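Local coordinates for protein carbonic anhydrase (PDB 7COI) that probably catalyses the reversible hydration of carbon dioxide to hydrogencarbonate and a proton, as a zinc enzyme of the beta class of carbonic anhydrases, at residues 137-141 / 157-161; 143-147 / 226-230; 236-242 / 279-285. One frame throughout, in Å; residues are numbered along the deposited sequence.

The three contacts run from the zinc site out to the C-terminal end of the chain. Interaction 2 lies nearest the metal: the side chain of Ala-144 is about 5 Å from the zinc ion. Interaction 1 lies one step back along the same chain, on the strand that leads into the loop 143-147, and its His-140 side chain is about 13 Å from the zinc. Their centres are 15 Å apart. Interaction 3 lies away from the metal, its centre 18 Å from that of interaction 1, but the two touch. Ile-158 and Glu-159 of helix 152-164 pack on Lys-238, Val-240 and Val-241. Helix 216-236 carries one side of interaction 2 and runs on into interaction 3.

Interaction 1: 137-141 / 157-161; sequences VFTHR and VIEFA
Strand 137-142 and helix 152-164 pack as strand and helix layers of the alpha/beta core of this carbonic anhydrase, and Phe-138 and His-140 face Val-157, Phe-160 and Ala-161 across the contact. The two short segments run almost exactly antiparallel, at 173°, with their axes 9.6 Å apart at closest approach. Phe-138 does most of the touching. Its CG stands anti to the backbone N (chi1 -165°), and the ring reaches out to the helix. Phe-138 CD2 lies 3.7 Å from Ala-161 CB. Next to it, Phe-138 CE2 lies 3.8 Å from the Val-157 O, which comes in at the ring edge. That carbonyl oxygen already takes the helical bond from Ala-161 N. The far end of the ring reaches Phe-160, with Phe-138 CZ 3.6 Å from Phe-160 CD1. The two phenyl planes are only 13° apart, but they are slid so far that the rings barely overlap. Val-157 is shared between the two strand residues. Its CG1 is 3.8 Å from His-140 CB and also touches Phe-138 CE2. The other methyl, CG2, is 3.7 Å from His-140 ND1. This touch is packing alone. The hydrogen bond of ND1 goes to the backbone O of Arg-141 of the second subunit, which would help to fix the rotation of the imidazole. The side-chain contact is largely apolar, and it meets the subunit interface at His-140. Within the chain, strand 137-142 is outermost in the sheet and pairs with strand 114-119, whose Leu-115 packs against Phe-138, Val-157 and Ala-161. Leu-165, just after the helix, touches both phenyl rings.

Interaction 2: 143-147 / 226-230; sequences IANVI and LNVKE
Asn-227 on helix 216-236 faces the turn at Ala-144 and Asn-145, in the loop that follows strand 137-142. The tight part of the contact is small. Asn-227 ND2 lies 2.8 Å from Ala-144 O, but the angle at the hydrogen is 122°, and the bond is weak. The first torsion places the Asn-227 CG anti to its backbone N (chi1 -177°), which carries the amide out from the helix to the loop. Beside this bond the two amide nitrogens come near each other, Asn-145 ND2 3.4 Å from Asn-227 ND2. Both are donors, and the amide planes are 41° apart. Two valine methyls lie against the amide nitrogens: Val-228 CG2 is 3.8 Å from Asn-145 ND2, and Val-146 CG2 is 4.1 Å from Asn-227 ND2. The looser part is filled by three waters. Water 1 accepts from both amide nitrogens, at 2.9 Å from Asn-145 ND2 and 3.0 Å from Asn-227 ND2. It thus gives the two donors a common acceptor. Water 2 donates to two backbone oxygens, Asn-145 O and Asn-227 O. Water 3 accepts from Ile-147 N and donates to Asn-227 OD1. Around these waters the residues that touch are buried. Leu-200 of helix 193-206 packs on Ala-144, Val-146 and Asn-227. Cys-178, a zinc ligand, touches Ala-144, and Cys-119, another ligand, touches Asn-145. The chemistry implies a polar, water-mediated joint within the fold. The Asn-227 amide meets the loop through its nitrogen, directly but weakly, and through its oxygen by way of water 3. Ala-144 and Asn-145 each touch a zinc ligand, so this polar joint lies in the second shell of the metal.

Interaction 3: 236-242 / 279-285; sequences TQKSVVL and RLTSFKT
The Phe-283 ring has Gln-237 CB over one face, 3.7 Å from the ring centroid and 15° off the ring normal, a CH-pi contact. At its edge, in plane, lies the Arg-279 O of its own helix. The Gln-237 amide is turned 32° from the ring plane, and its polar end bonds to Gln-202 and Glu-205 of the third subunit. Arg-279 has the second flat group. Its NH1 donates to Thr-236 OG1 at 2.8 Å, with the partner tilted 29° out of the guanidinium plane. Glu-271 also pairs with this NH1, and Glu-205 of the third subunit with NE. Arg-279 CD lies 3.5 Å from Gln-237 CG. Beyond it the chain bends at chi3, which turns the guanidinium to Thr-236. Beyond the flat groups, Leu-242 CD1 meets Phe-283 CB at 3.6 Å, and Leu-242 CB meets Leu-280 CD1 at 3.8 Å. At the other end Thr-285 N donates to Ser-239 OG over 3.1 Å, nearly straight. The main partner of that hydroxyl is Glu-243, one turn further along helix 239-248. The arrangement is a packing of helix ends: the turn between helix 216-236 and helix 239-248, with Lys-238 at the N-cap position, meets the last turn of helix 273-283. It joins the C-terminal end of the modelled chain to that turn, beside the third subunit of the tetramer.

Interaction 1: 137-141 / 157-161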
loop_
_atom_site.group_PDB
_atom_site.type_symbol
_atom_site.label_atom_id
_atom_site.label_comp_id
_atom_site.label_asym_id
_atom_site.label_seq_id
_atom_site.Cartn_x
_atom_site.Cartn_y
_atom_site.Cartn_z
ATOM N N VAL A 137 10.425 -12.741 -21.033
ATOM C CA VAL A 137 10.162 -11.427 -20.388
ATOM C C VAL A 137 9.348 -11.615 -19.094
ATOM O O VAL A 137 8.127 -11.887 -19.164
ATOM C CB VAL A 137 9.454 -10.449 -21.336
ATOM C CG1 VAL A 137 9.401 -9.053 -20.732
ATOM C CG2 VAL A 137 10.124 -10.399 -22.712
ATOM N N PHE A 138 9.990 -11.355 -17.972
ATOM C CA PHE A 138 9.324 -11.270 -16.647
ATOM C C PHE A 138 8.581 -9.942 -16.608
ATOM O O PHE A 138 9.179 -8.912 -16.969
ATOM C CB PHE A 138 10.357 -11.446 -15.536
ATOM C CG PHE A 138 9.761 -11.734 -14.192
ATOM C CD1 PHE A 138 9.294 -13.005 -13.896
ATOM C CD2 PHE A 138 9.742 -10.783 -13.194
ATOM C CE1 PHE A 138 8.787 -13.306 -12.646
ATOM C CE2 PHE A 138 9.251 -11.082 -11.933
ATOM C CZ PHE A 138 8.760 -12.342 -11.664
ATOM N N THR A 139 7.290 -9.946 -16.289
ATOM C CA THR A 139 6.415 -8.796 -16.621
ATOM C C THR A 139 5.608 -8.261 -15.431
ATOM O O THR A 139 4.943 -9.037 -14.741
ATOM C CB THR A 139 5.459 -9.157 -17.752
ATOM O OG1 THR A 139 6.221 -9.575 -18.895
ATOM C CG2 THR A 139 4.572 -8.000 -18.125
ATOM N N HIS A 140 5.640 -6.945 -15.258
ATOM C CA HIS A 140 4.707 -6.171 -14.415
ATOM C C HIS A 140 4.009 -5.131 -15.278
ATOM O O HIS A 140 4.681 -4.309 -15.940
ATOM C CB HIS A 140 5.461 -5.517 -13.259
ATOM C CG HIS A 140 4.595 -4.894 -12.216
ATOM N ND1 HIS A 140 3.565 -5.589 -11.584
ATOM C CD2 HIS A 140 4.625 -3.652 -11.665
ATOM C CE1 HIS A 140 3.010 -4.796 -10.680
ATOM N NE2 HIS A 140 3.622 -3.599 -10.722
ATOM N N ARG A 141 2.695 -5.101 -15.224
ATOM C CA ARG A 141 1.873 -4.100 -15.950
ATOM C C ARG A 141 0.847 -3.530 -14.982
ATOM O O ARG A 141 0.196 -4.319 -14.252
ATOM C CB ARG A 141 1.217 -4.728 -17.184
ATOM C CG ARG A 141 2.223 -4.969 -18.300
ATOM C CD ARG A 141 1.684 -5.836 -19.379
ATOM N NE ARG A 141 0.660 -5.182 -20.174
ATOM C CZ ARG A 141 -0.041 -5.786 -21.135
ATOM N NH1 ARG A 141 0.132 -7.071 -21.388
ATOM N NH2 ARG A 141 -0.919 -5.098 -21.817
ATOM N N VAL A 157 7.938 -7.478 -7.457
ATOM C CA VAL A 157 8.348 -7.890 -8.818
ATOM C C VAL A 157 9.842 -7.576 -8.998
ATOM O O VAL A 157 10.583 -8.441 -9.529
ATOM C CB VAL A 157 7.491 -7.203 -9.885
ATOM C CG1 VAL A 157 8.156 -7.296 -11.259
ATOM C CG2 VAL A 157 6.072 -7.768 -9.879
ATOM N N ILE A 158 10.251 -6.362 -8.634
ATOM C CA ILE A 158 11.652 -5.904 -8.878
ATOM C C ILE A 158 12.595 -6.772 -8.036
ATOM O O ILE A 158 13.608 -7.231 -8.590
ATOM C CB ILE A 158 11.777 -4.407 -8.579
ATOM C CG1 ILE A 158 11.000 -3.620 -9.633
ATOM C CG2 ILE A 158 13.246 -4.006 -8.445
ATOM C CD1 ILE A 158 10.671 -2.211 -9.292
ATOM N N GLU A 159 12.247 -7.046 -6.785
ATOM C CA GLU A 159 13.066 -7.898 -5.892
ATOM C C GLU A 159 13.221 -9.281 -6.529
ATOM O O GLU A 159 14.379 -9.794 -6.602
ATOM C CB GLU A 159 12.438 -7.958 -4.512
ATOM C CG GLU A 159 13.127 -8.902 -3.541
ATOM C CD GLU A 159 14.523 -8.498 -3.059
ATOM O OE1 GLU A 159 14.881 -7.324 -3.150
ATOM O OE2 GLU A 159 15.216 -9.375 -2.584
ATOM N N PHE A 160 12.115 -9.881 -6.980
ATOM C CA PHE A 160 12.142 -11.257 -7.529
ATOM C C PHE A 160 12.974 -11.275 -8.821
ATOM O O PHE A 160 13.872 -12.129 -8.952
ATOM C CB PHE A 160 10.736 -11.783 -7.751
ATOM C CG PHE A 160 10.696 -13.271 -7.952
ATOM C CD1 PHE A 160 10.942 -13.828 -9.192
ATOM C CD2 PHE A 160 10.349 -14.102 -6.903
ATOM C CE1 PHE A 160 10.915 -15.200 -9.370
ATOM C CE2 PHE A 160 10.316 -15.484 -7.081
ATOM C CZ PHE A 160 10.585 -16.023 -8.314
ATOM N N ALA A 161 12.728 -10.337 -9.737
ATOM C CA ALA A 161 13.410 -10.312 -11.043
ATOM C C ALA A 161 14.922 -10.090 -10.823
ATOM O O ALA A 161 15.740 -10.750 -11.494
ATOM C CB ALA A 161 12.842 -9.250 -11.920
#

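Interaction 2: 143-147 / 226-230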
loop_
_atom_site.group_PDB
_atom_site.type_symbol
_atom_site.label_atom_id
_atom_site.label_comp_id
_atom_site.label_asym_id
_atom_site.label_seq_id
_atom_site.Cartn_x
_atom_site.Cartn_y
_atom_site.Cartn_z
ATOM N N ILE A 143 -1.462 0.544 -14.070
ATOM C CA ILE A 143 -2.004 1.775 -14.716
ATOM C C ILE A 143 -0.869 2.793 -14.943
ATOM O O ILE A 143 -0.281 3.306 -13.958
ATOM C CB ILE A 143 -3.161 2.388 -13.935
ATOM C CG1 ILE A 143 -4.346 1.424 -13.844
ATOM C CG2 ILE A 143 -3.560 3.709 -14.592
ATOM C CD1 ILE A 143 -4.911 0.952 -15.173
ATOM N N ALA A 144 -0.568 3.062 -16.213
ATOM C CA ALA A 144 0.405 4.083 -16.666
ATOM C C ALA A 144 1.821 3.768 -16.194
ATOM O O ALA A 144 2.642 4.706 -16.102
ATOM C CB ALA A 144 -0.011 5.443 -16.159
ATOM N N ASN A 145 2.162 2.487 -16.004
ATOM C CA ASN A 145 3.572 2.072 -15.762
ATOM C C ASN A 145 4.161 2.992 -14.676
ATOM O O ASN A 145 5.327 3.388 -14.795
ATOM C CB ASN A 145 4.388 2.027 -17.077
ATOM C CG ASN A 145 4.315 3.259 -17.974
ATOM O OD1 ASN A 145 3.413 3.374 -18.789
ATOM N ND2 ASN A 145 5.288 4.160 -17.852
ATOM N N VAL A 146 3.428 3.230 -13.585
ATOM C CA VAL A 146 3.850 4.152 -12.494
ATOM C C VAL A 146 4.643 3.355 -11.465
ATOM O O VAL A 146 4.211 2.267 -11.060
ATOM C CB VAL A 146 2.647 4.863 -11.850
ATOM C CG1 VAL A 146 3.044 5.691 -10.634
ATOM C CG2 VAL A 146 1.949 5.735 -12.859
ATOM N N ILE A 147 5.797 3.883 -11.070
ATOM C CA ILE A 147 6.601 3.324 -9.955
ATOM C C ILE A 147 6.412 4.204 -8.736
ATOM O O ILE A 147 7.079 5.255 -8.638
ATOM C CB ILE A 147 8.087 3.160 -10.320
ATOM C CG1 ILE A 147 8.254 2.463 -11.673
ATOM C CG2 ILE A 147 8.829 2.453 -9.203
ATOM C CD1 ILE A 147 9.412 1.519 -11.755
ATOM N N LEU A 226 8.201 11.877 -19.263
ATOM C CA LEU A 226 8.650 12.349 -17.930
ATOM C C LEU A 226 8.360 11.251 -16.898
ATOM O O LEU A 226 9.201 11.016 -16.029
ATOM C CB LEU A 226 7.947 13.658 -17.579
ATOM C CG LEU A 226 8.411 14.889 -18.367
ATOM C CD1 LEU A 226 7.448 16.000 -18.080
ATOM C CD2 LEU A 226 9.844 15.258 -18.014
ATOM N N ASN A 227 7.250 10.537 -17.063
ATOM C CA ASN A 227 6.852 9.429 -16.146
ATOM C C ASN A 227 7.831 8.267 -16.270
ATOM O O ASN A 227 8.222 7.668 -15.223
ATOM C CB ASN A 227 5.407 9.030 -16.409
ATOM C CG ASN A 227 4.941 7.953 -15.462
ATOM O OD1 ASN A 227 5.146 8.087 -14.257
ATOM N ND2 ASN A 227 4.367 6.883 -16.019
ATOM N N VAL A 228 8.240 7.907 -17.496
ATOM C CA VAL A 228 9.221 6.809 -17.692
ATOM C C VAL A 228 10.526 7.244 -17.025
ATOM O O VAL A 228 11.128 6.451 -16.317
ATOM C CB VAL A 228 9.417 6.469 -19.186
ATOM C CG1 VAL A 228 10.612 5.555 -19.383
ATOM C CG2 VAL A 228 8.144 5.855 -19.793
ATOM N N LYS A 229 10.956 8.477 -17.233
ATOM C CA LYS A 229 12.271 8.918 -16.678
ATOM C C LYS A 229 12.226 8.924 -15.147
ATOM O O LYS A 229 13.188 8.507 -14.513
ATOM C CB LYS A 229 12.623 10.276 -17.275
ATOM C CG LYS A 229 13.073 10.209 -18.722
ATOM C CD LYS A 229 13.089 11.579 -19.388
ATOM C CE LYS A 229 13.475 11.534 -20.852
ATOM N NZ LYS A 229 13.243 12.834 -21.525
ATOM N N GLU A 230 11.139 9.399 -14.559
ATOM C CA GLU A 230 10.938 9.437 -13.095
ATOM C C GLU A 230 10.882 8.001 -12.572
ATOM O O GLU A 230 11.456 7.733 -11.480
ATOM C CB GLU A 230 9.681 10.237 -12.737
ATOM C CG GLU A 230 9.621 10.594 -11.255
ATOM C CD GLU A 230 10.754 11.505 -10.774
ATOM O OE1 GLU A 230 11.346 12.207 -11.641
ATOM O OE2 GLU A 230 11.035 11.502 -9.542
HETATM O O HOH W 1 4.651 6.810 -18.980
HETATM O O HOH W 2 7.357 4.980 -14.858
HETATM O O HOH W 3 6.595 6.291 -12.255
#

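Interaction 3: 236-242 / 279-285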
loop_
_atom_site.group_PDB
_atom_site.type_symbol
_atom_site.label_atom_id
_atom_site.label_comp_id
_atom_site.label_asym_id
_atom_site.label_seq_id
_atom_site.Cartn_x
_atom_site.Cartn_y
_atom_site.Cartn_z
ATOM N N THR A 236 16.012 2.969 -9.544
ATOM C CA THR A 236 17.413 2.972 -9.068
ATOM C C THR A 236 17.529 3.413 -7.606
ATOM O O THR A 236 18.603 3.180 -7.045
ATOM C CB THR A 236 18.307 3.801 -9.999
ATOM O OG1 THR A 236 17.844 5.144 -10.066
ATOM C CG2 THR A 236 18.356 3.236 -11.399
ATOM N N GLN A 237 16.480 3.967 -6.995
ATOM C CA GLN A 237 16.427 4.306 -5.543
ATOM C C GLN A 237 16.016 3.074 -4.745
ATOM O O GLN A 237 15.135 3.166 -3.879
ATOM C CB GLN A 237 15.511 5.493 -5.296
ATOM C CG GLN A 237 16.080 6.777 -5.882
ATOM C CD GLN A 237 15.169 7.972 -5.722
ATOM O OE1 GLN A 237 13.954 7.857 -5.801
ATOM N NE2 GLN A 237 15.757 9.145 -5.521
ATOM N N LYS A 238 16.581 1.939 -5.114
ATOM C CA LYS A 238 16.328 0.633 -4.489
ATOM C C LYS A 238 17.680 -0.046 -4.388
ATOM O O LYS A 238 18.344 -0.200 -5.439
ATOM C CB LYS A 238 15.371 -0.201 -5.326
ATOM C CG LYS A 238 13.983 0.402 -5.462
ATOM C CD LYS A 238 13.026 -0.501 -6.225
ATOM C CE LYS A 238 11.730 0.223 -6.559
ATOM N NZ LYS A 238 11.030 0.657 -5.329
ATOM N N SER A 239 18.049 -0.468 -3.194
ATOM C CA SER A 239 19.371 -1.103 -2.970
ATOM C C SER A 239 19.530 -2.323 -3.886
ATOM O O SER A 239 20.648 -2.515 -4.448
ATOM C CB SER A 239 19.577 -1.467 -1.533
ATOM O OG SER A 239 20.949 -1.793 -1.335
ATOM N N VAL A 240 18.460 -3.107 -4.093
ATOM C CA VAL A 240 18.589 -4.373 -4.873
ATOM C C VAL A 240 19.030 -4.038 -6.303
ATOM O O VAL A 240 19.879 -4.809 -6.883
ATOM C CB VAL A 240 17.322 -5.248 -4.821
ATOM C CG1 VAL A 240 16.123 -4.595 -5.499
ATOM C CG2 VAL A 240 17.568 -6.614 -5.424
ATOM N N VAL A 241 18.504 -2.964 -6.872
ATOM C CA VAL A 241 18.865 -2.529 -8.240
ATOM C C VAL A 241 20.295 -1.970 -8.242
ATOM O O VAL A 241 21.082 -2.357 -9.141
ATOM C CB VAL A 241 17.850 -1.509 -8.776
ATOM C CG1 VAL A 241 18.265 -0.936 -10.118
ATOM C CG2 VAL A 241 16.464 -2.147 -8.856
ATOM N N LEU A 242 20.613 -1.056 -7.332
ATOM C CA LEU A 242 21.979 -0.443 -7.296
ATOM C C LEU A 242 23.037 -1.543 -7.140
ATOM O O LEU A 242 24.073 -1.463 -7.844
ATOM C CB LEU A 242 22.067 0.574 -6.160
ATOM C CG LEU A 242 21.220 1.820 -6.361
ATOM C CD1 LEU A 242 21.053 2.578 -5.061
ATOM C CD2 LEU A 242 21.798 2.704 -7.442
ATOM N N ARG A 279 23.086 8.700 -5.184
ATOM C CA ARG A 279 22.014 7.680 -4.994
ATOM C C ARG A 279 22.603 6.466 -4.280
ATOM O O ARG A 279 22.010 5.972 -3.337
ATOM C CB ARG A 279 21.401 7.300 -6.340
ATOM C CG ARG A 279 20.129 6.475 -6.212
ATOM C CD ARG A 279 19.247 6.576 -7.432
ATOM N NE ARG A 279 18.989 7.965 -7.736
ATOM C CZ ARG A 279 18.915 8.495 -8.954
ATOM N NH1 ARG A 279 18.964 7.749 -10.042
ATOM N NH2 ARG A 279 18.761 9.795 -9.087
ATOM N N LEU A 280 23.784 6.014 -4.706
ATOM C CA LEU A 280 24.519 4.889 -4.062
ATOM C C LEU A 280 24.691 5.195 -2.570
ATOM O O LEU A 280 24.350 4.345 -1.713
ATOM C CB LEU A 280 25.891 4.783 -4.746
ATOM C CG LEU A 280 26.416 3.461 -5.293
ATOM C CD1 LEU A 280 25.343 2.392 -5.540
ATOM C CD2 LEU A 280 27.225 3.750 -6.559
ATOM N N THR A 281 25.228 6.383 -2.259
ATOM C CA THR A 281 25.506 6.811 -0.869
ATOM C C THR A 281 24.199 6.780 -0.073
ATOM O O THR A 281 24.226 6.336 1.081
ATOM C CB THR A 281 26.092 8.224 -0.847
ATOM O OG1 THR A 281 27.286 8.169 -1.638
ATOM C CG2 THR A 281 26.333 8.723 0.561
ATOM N N SER A 282 23.111 7.248 -0.689
ATOM C CA SER A 282 21.821 7.528 -0.008
ATOM C C SER A 282 20.982 6.253 0.125
ATOM O O SER A 282 20.168 6.220 1.060
ATOM C CB SER A 282 21.048 8.581 -0.728
ATOM O OG SER A 282 21.739 9.816 -0.717
ATOM N N PHE A 283 21.173 5.249 -0.750
ATOM C CA PHE A 283 20.245 4.095 -0.847
ATOM C C PHE A 283 20.883 2.730 -0.624
ATOM O O PHE A 283 20.100 1.800 -0.246
ATOM C CB PHE A 283 19.504 4.132 -2.179
ATOM C CG PHE A 283 18.380 5.132 -2.188
ATOM C CD1 PHE A 283 17.122 4.807 -1.699
ATOM C CD2 PHE A 283 18.586 6.419 -2.665
ATOM C CE1 PHE A 283 16.104 5.747 -1.694
ATOM C CE2 PHE A 283 17.574 7.362 -2.650
ATOM C CZ PHE A 283 16.342 7.031 -2.155
ATOM N N LYS A 284 22.192 2.544 -0.844
ATOM C CA LYS A 284 22.769 1.178 -0.691
ATOM C C LYS A 284 22.749 0.779 0.798
ATOM O O LYS A 284 23.170 1.622 1.615
ATOM C CB LYS A 284 24.173 1.109 -1.296
ATOM C CG LYS A 284 24.654 -0.293 -1.650
ATOM C CD LYS A 284 25.883 -0.303 -2.577
ATOM C CE LYS A 284 26.931 0.721 -2.168
ATOM N NZ LYS A 284 28.304 0.354 -2.588
ATOM N N THR A 285 22.256 -0.422 1.171
ATOM C CA THR A 285 22.159 -0.882 2.590
ATOM C C THR A 285 22.979 -2.155 2.833
ATOM O O THR A 285 22.890 -2.987 1.924
ATOM C CB THR A 285 20.698 -1.100 3.010
ATOM O OG1 THR A 285 20.064 -1.997 2.103
ATOM C CG2 THR A 285 19.906 0.192 3.038
#